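Local atomic coordinates of protein FucU (Bifidobacterium longum subsp. infantis, PDB entry 3MVK), a protein that probably interconverts sugar anomers and ring forms, acting as an L-fucose mutarotase and possibly as a D-ribose pyranase. Residues G[20-25]-G[66-71]; G[54-59]-G[90-95]. All coordinates share one frame; numbering follows the deposited sequence.

Contact 1 (G[20-25]-G[66-71]). With NA (sodium ion), chain B.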
loop_
_atom_site.group_PDB
_atom_site.type_symbol
_atom_site.label_atom_id
_atom_site.label_comp_id
_atom_site.label_asym_id
_atom_site.label_seq_id
_atom_site.Cartn_x
_atom_site.Cartn_y
_atom_site.Cartn_z
HETATM N N MSE G 20 -6.559 20.565 11.070
HETATM C CA MSE G 20 -7.982 20.764 11.350
HETATM C C MSE G 20 -8.374 22.209 11.108
HETATM O O MSE G 20 -7.575 23.135 11.333
HETATM C CB MSE G 20 -8.282 20.361 12.805
HETATM C CG MSE G 20 -8.204 18.875 12.969
HETATM SE SE MSE G 20 -8.379 18.282 14.842
HETATM C CE MSE G 20 -10.287 18.738 15.200
ATOM N N GLY G 21 -9.607 22.387 10.643
ATOM C CA GLY G 21 -10.152 23.713 10.365
ATOM C C GLY G 21 -11.457 23.928 11.120
ATOM O O GLY G 21 -11.879 23.099 11.944
ATOM N N HIS G 22 -12.106 25.045 10.813
ATOM C CA HIS G 22 -13.319 25.450 11.509
ATOM C C HIS G 22 -14.446 24.401 11.433
ATOM O O HIS G 22 -14.912 24.027 10.354
ATOM C CB HIS G 22 -13.754 26.799 10.925
ATOM C CG HIS G 22 -14.839 27.464 11.699
ATOM N ND1 HIS G 22 -15.640 28.446 11.146
ATOM C CD2 HIS G 22 -15.259 27.301 12.979
ATOM C CE1 HIS G 22 -16.501 28.861 12.063
ATOM N NE2 HIS G 22 -16.293 28.186 13.179
ATOM N N GLY G 23 -14.881 23.920 12.603
ATOM C CA GLY G 23 -15.905 22.896 12.658
ATOM C C GLY G 23 -15.428 21.465 12.812
ATOM O O GLY G 23 -16.210 20.580 13.197
ATOM N N ASP G 24 -14.159 21.205 12.497
ATOM C CA ASP G 24 -13.608 19.858 12.704
ATOM C C ASP G 24 -13.639 19.497 14.178
ATOM O O ASP G 24 -13.507 20.372 15.041
ATOM C CB ASP G 24 -12.148 19.760 12.220
ATOM C CG ASP G 24 -12.037 19.534 10.723
ATOM O OD1 ASP G 24 -12.943 18.921 10.119
ATOM O OD2 ASP G 24 -11.002 19.954 10.166
ATOM N N GLN G 25 -13.825 18.203 14.446
ATOM C CA GLN G 25 -13.885 17.691 15.826
ATOM C C GLN G 25 -12.791 16.666 16.109
ATOM O O GLN G 25 -12.377 15.898 15.233
ATOM C CB GLN G 25 -15.240 17.052 16.105
ATOM C CG GLN G 25 -16.360 18.074 16.102
ATOM C CD GLN G 25 -17.721 17.456 16.327
ATOM O OE1 GLN G 25 -17.858 16.240 16.406
ATOM N NE2 GLN G 25 -18.749 18.304 16.402
ATOM N N ASP G 66 -14.596 26.454 19.223
ATOM C CA ASP G 66 -15.555 27.101 18.330
ATOM C C ASP G 66 -16.542 28.022 19.048
ATOM O O ASP G 66 -17.264 27.580 19.958
ATOM C CB ASP G 66 -16.315 26.053 17.527
ATOM C CG ASP G 66 -16.941 26.612 16.251
ATOM O OD1 ASP G 66 -16.833 27.843 15.982
ATOM O OD2 ASP G 66 -17.556 25.805 15.522
ATOM N N THR G 67 -16.575 29.284 18.615
ATOM C CA THR G 67 -17.522 30.276 19.147
ATOM C C THR G 67 -18.780 30.383 18.273
ATOM O O THR G 67 -19.707 31.113 18.625
ATOM C CB THR G 67 -16.877 31.690 19.256
ATOM O OG1 THR G 67 -16.510 32.140 17.947
ATOM C CG2 THR G 67 -15.645 31.679 20.168
ATOM N N TYR G 68 -18.809 29.662 17.148
ATOM C CA TYR G 68 -19.977 29.630 16.250
ATOM C C TYR G 68 -21.047 28.637 16.691
ATOM O O TYR G 68 -22.118 28.546 16.078
ATOM C CB TYR G 68 -19.558 29.346 14.803
ATOM C CG TYR G 68 -18.884 30.506 14.141
ATOM C CD1 TYR G 68 -19.472 31.144 13.042
ATOM C CD2 TYR G 68 -17.662 30.987 14.612
ATOM C CE1 TYR G 68 -18.838 32.238 12.423
ATOM C CE2 TYR G 68 -17.015 32.076 13.989
ATOM C CZ TYR G 68 -17.620 32.687 12.905
ATOM O OH TYR G 68 -17.005 33.760 12.309
ATOM N N VAL G 69 -20.748 27.878 17.741
ATOM C CA VAL G 69 -21.754 27.060 18.430
ATOM C C VAL G 69 -21.686 27.411 19.900
ATOM O O VAL G 69 -20.652 27.847 20.377
ATOM C CB VAL G 69 -21.535 25.514 18.282
ATOM C CG1 VAL G 69 -21.817 25.051 16.878
ATOM C CG2 VAL G 69 -20.127 25.077 18.754
ATOM N N ASP G 70 -22.779 27.197 20.629
ATOM C CA ASP G 70 -22.786 27.504 22.064
ATOM C C ASP G 70 -21.968 26.515 22.881
ATOM O O ASP G 70 -21.368 26.896 23.890
ATOM C CB ASP G 70 -24.216 27.523 22.613
ATOM C CG ASP G 70 -25.065 28.640 22.006
ATOM O OD1 ASP G 70 -24.536 29.746 21.763
ATOM O OD2 ASP G 70 -26.268 28.392 21.762
ATOM N N LYS G 71 -21.967 25.252 22.454
ATOM C CA LYS G 71 -21.338 24.185 23.233
ATOM C C LYS G 71 -20.326 23.343 22.417
ATOM O O LYS G 71 -20.624 22.216 22.003
ATOM C CB LYS G 71 -22.407 23.310 23.888
ATOM C CG LYS G 71 -23.378 24.139 24.733
ATOM C CD LYS G 71 -24.030 23.326 25.835
ATOM C CE LYS G 71 -25.099 24.142 26.568
ATOM N NZ LYS G 71 -24.477 24.987 27.628
HETATM NA NA NA B . -14.451 30.655 16.705
#
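His-22 and Asp-66 are joined by a histidine-carboxylate hydrogen bond, NE2 to OD1 at 2.9 Å. The N-H...O angle of 144° shows that it is bent. Although OD1 lies almost in the imidazole plane, NE2 approaches from above the carboxylate plane, the two planes standing 74° apart. Tyr-68 N reaches the same OD1 from the other face, also at 2.9 Å, closing an Asx turn. Two donors thus grip one buried oxygen, while OD2 is held by Gln-140. With an alanine at Asp-66, His-22 NE2 and Tyr-68 N would both be likely to lose their shared acceptor and Gln-140 its carboxylate partner, leaving the imidazole held mainly by the Tyr-68 face and its ND1 bond.

The aromatic contact is T-shaped: the His-22 edge points at the Tyr-68 face, with centroids 4.6 Å apart. Its leading atom is CE1, over the ring centre and 3.6 Å from Tyr-68 CG. With CG anti to the backbone N (chi1 -170°), His-22 extends across the gap to both partners. Tyr-68 OH bonds to Asp-82 of the second subunit. His-22 ND1 is hydrogen-bonded to a glycerol, probably from the crystallisation liquor, which may mark a sugar-binding pocket at the subunit interface and would fit the presumed mutarotase activity.

Gly-21 to Asp-24 form a type II turn, whose Gly-21 N donates to Asp-24 OD2 at 2.8 Å. The sodium ion bound by Thr-67 OG1 at 2.8 Å sits at the edge of the Tyr-68 ring, in its plane.

The contact ties the loop between helix 11-19 and strand 25-29 to the loop between helix 52-60 and strand 73-76, beside strand 137-140, which contributes Gln-140.

Contact 2 (G[54-59]-G[90-95])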
loop_
_atom_site.group_PDB
_atom_site.type_symbol
_atom_site.label_atom_id
_atom_site.label_comp_id
_atom_site.label_asym_id
_atom_site.label_seq_id
_atom_site.Cartn_x
_atom_site.Cartn_y
_atom_site.Cartn_z
ATOM N N GLU G 54 -4.638 16.458 31.541
ATOM C CA GLU G 54 -3.363 16.929 31.011
ATOM C C GLU G 54 -3.397 17.032 29.494
ATOM O O GLU G 54 -2.816 17.965 28.918
ATOM C CB GLU G 54 -2.168 16.115 31.499
ATOM C CG GLU G 54 -2.214 14.668 31.188
ATOM C CD GLU G 54 -1.090 13.894 31.886
ATOM O OE1 GLU G 54 -1.379 12.826 32.483
ATOM O OE2 GLU G 54 0.068 14.381 31.869
ATOM N N ILE G 55 -4.113 16.106 28.850
ATOM C CA ILE G 55 -4.307 16.198 27.404
ATOM C C ILE G 55 -5.120 17.437 27.026
ATOM O O ILE G 55 -4.742 18.178 26.121
ATOM C CB ILE G 55 -4.943 14.923 26.830
ATOM C CG1 ILE G 55 -3.963 13.766 26.974
ATOM C CG2 ILE G 55 -5.297 15.110 25.348
ATOM C CD1 ILE G 55 -4.555 12.434 26.672
ATOM N N LEU G 56 -6.240 17.662 27.707
ATOM C CA LEU G 56 -7.055 18.838 27.398
ATOM C C LEU G 56 -6.258 20.105 27.597
ATOM O O LEU G 56 -6.311 21.012 26.765
ATOM C CB LEU G 56 -8.306 18.875 28.275
ATOM C CG LEU G 56 -9.239 20.054 28.015
ATOM C CD1 LEU G 56 -9.801 20.094 26.558
ATOM C CD2 LEU G 56 -10.392 20.020 29.029
ATOM N N LYS G 57 -5.529 20.179 28.701
ATOM C CA LYS G 57 -4.760 21.387 29.000
ATOM C C LYS G 57 -3.760 21.682 27.874
ATOM O O LYS G 57 -3.615 22.835 27.453
ATOM C CB LYS G 57 -4.028 21.248 30.326
ATOM C CG LYS G 57 -3.279 22.502 30.762
ATOM C CD LYS G 57 -2.391 22.165 31.974
ATOM C CE LYS G 57 -1.511 23.341 32.342
ATOM N NZ LYS G 57 -2.323 24.477 32.864
ATOM N N ALA G 58 -3.088 20.644 27.377
ATOM C CA ALA G 58 -2.123 20.796 26.313
ATOM C C ALA G 58 -2.790 21.231 25.003
ATOM O O ALA G 58 -2.313 22.146 24.318
ATOM C CB ALA G 58 -1.330 19.495 26.137
ATOM N N ILE G 59 -3.897 20.582 24.662
ATOM C CA ILE G 59 -4.608 20.866 23.411
ATOM C C ILE G 59 -5.103 22.315 23.379
ATOM O O ILE G 59 -4.957 22.992 22.377
ATOM C CB ILE G 59 -5.772 19.888 23.177
ATOM C CG1 ILE G 59 -5.210 18.527 22.771
ATOM C CG2 ILE G 59 -6.741 20.423 22.090
ATOM C CD1 ILE G 59 -6.258 17.431 22.746
ATOM N N ASP G 90 -15.801 18.739 36.101
ATOM C CA ASP G 90 -15.496 20.078 36.616
ATOM C C ASP G 90 -14.046 20.453 36.337
ATOM O O ASP G 90 -13.748 21.624 36.127
ATOM C CB ASP G 90 -15.786 20.179 38.117
ATOM C CG ASP G 90 -17.280 20.276 38.432
ATOM O OD1 ASP G 90 -18.130 20.448 37.512
ATOM O OD2 ASP G 90 -17.614 20.180 39.627
ATOM N N VAL G 91 -13.152 19.466 36.314
ATOM C CA VAL G 91 -11.771 19.721 35.898
ATOM C C VAL G 91 -11.770 20.257 34.458
ATOM O O VAL G 91 -11.144 21.284 34.154
ATOM C CB VAL G 91 -10.906 18.463 36.006
ATOM C CG1 VAL G 91 -9.523 18.678 35.380
ATOM C CG2 VAL G 91 -10.780 18.030 37.473
ATOM N N TYR G 92 -12.509 19.578 33.581
ATOM C CA TYR G 92 -12.586 20.015 32.189
ATOM C C TYR G 92 -13.144 21.435 32.077
ATOM O O TYR G 92 -12.636 22.253 31.311
ATOM C CB TYR G 92 -13.465 19.062 31.372
ATOM C CG TYR G 92 -12.847 17.709 31.071
ATOM C CD1 TYR G 92 -11.454 17.501 31.139
ATOM C CD2 TYR G 92 -13.655 16.642 30.663
ATOM C CE1 TYR G 92 -10.895 16.255 30.824
ATOM C CE2 TYR G 92 -13.104 15.408 30.346
ATOM C CZ TYR G 92 -11.726 15.220 30.433
ATOM O OH TYR G 92 -11.191 13.992 30.099
ATOM N N ALA G 93 -14.188 21.727 32.850
ATOM C CA ALA G 93 -14.767 23.078 32.866
ATOM C C ALA G 93 -13.744 24.153 33.250
ATOM O O ALA G 93 -13.713 25.214 32.632
ATOM C CB ALA G 93 -15.990 23.127 33.792
ATOM N N GLY G 94 -12.928 23.865 34.267
ATOM C CA GLY G 94 -11.884 24.762 34.757
ATOM C C GLY G 94 -10.842 24.993 33.686
ATOM O O GLY G 94 -10.409 26.123 33.469
ATOM N N LEU G 95 -10.454 23.920 33.000
ATOM C CA LEU G 95 -9.432 24.048 31.959
ATOM C C LEU G 95 -9.940 24.854 30.772
ATOM O O LEU G 95 -9.192 25.660 30.191
ATOM C CB LEU G 95 -8.914 22.664 31.520
ATOM C CG LEU G 95 -8.114 21.899 32.590
ATOM C CD1 LEU G 95 -7.898 20.437 32.199
ATOM C CD2 LEU G 95 -6.785 22.534 32.942
#
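Leu-56 and Lys-57 meet Tyr-92 and Leu-95 across two nearly parallel helix segments, whose axes approach to 9.9 Å with a signed crossing angle of -15°. The Leu-56 contacts run through one methyl, CD2. Leu-56 CG lies anti to the backbone N (chi1 -179°), which carries CD2 across to the other helix, 3.5 Å from Tyr-92 CD1. The methyl meets the ring obliquely, near its root, and is also 3.8 Å from Tyr-92 CA. Leu-56 CD2 is also 3.9 Å from Leu-95 CB, so it packs against residues three positions apart on helix 88-97.

At the exposed margin, Leu-95 CD2 touches Lys-57 CB at 4.0 Å, the two side chains crossing at about a right angle. Lys-57 NZ departs from the interface to a long, weak ion pair with Glu-98.

The two helices lie side by side on the sheet: Leu-56 and Tyr-92 both touch Leu-137, and Leu-56 also touches Leu-139 of the same strand, 137-140, and Ile-28 of strand 25-29. With no hydrogen bond between the segments, their direct association rests on apolar contacts, while the Tyr-92 hydroxyl is satisfied by the carbonyl of Ala-135.

How the contacts relate
The centres of contacts 1 and 2 lie about 17 Å apart, and their nearest atoms are about 8 Å apart without touching. Along the chain the segments alternate: 20-25, 54-59, 66-71, 90-95. Helix 52-60 connects the two sites, since it contains 54-59 and precedes the loop holding 66-71; strand 73-76 then leads on toward helix 88-97. Both contacts also adjoin strand 137-140 of the mixed sheet, contact 1 through Gln-140 and contact 2 through Leu-137 and Leu-139. Contact 1 meets the second subunit, whereas contact 2 touches no other chain, so the polar interface site and the apolar helix packing are separate regions of one RbsD/FucU fold.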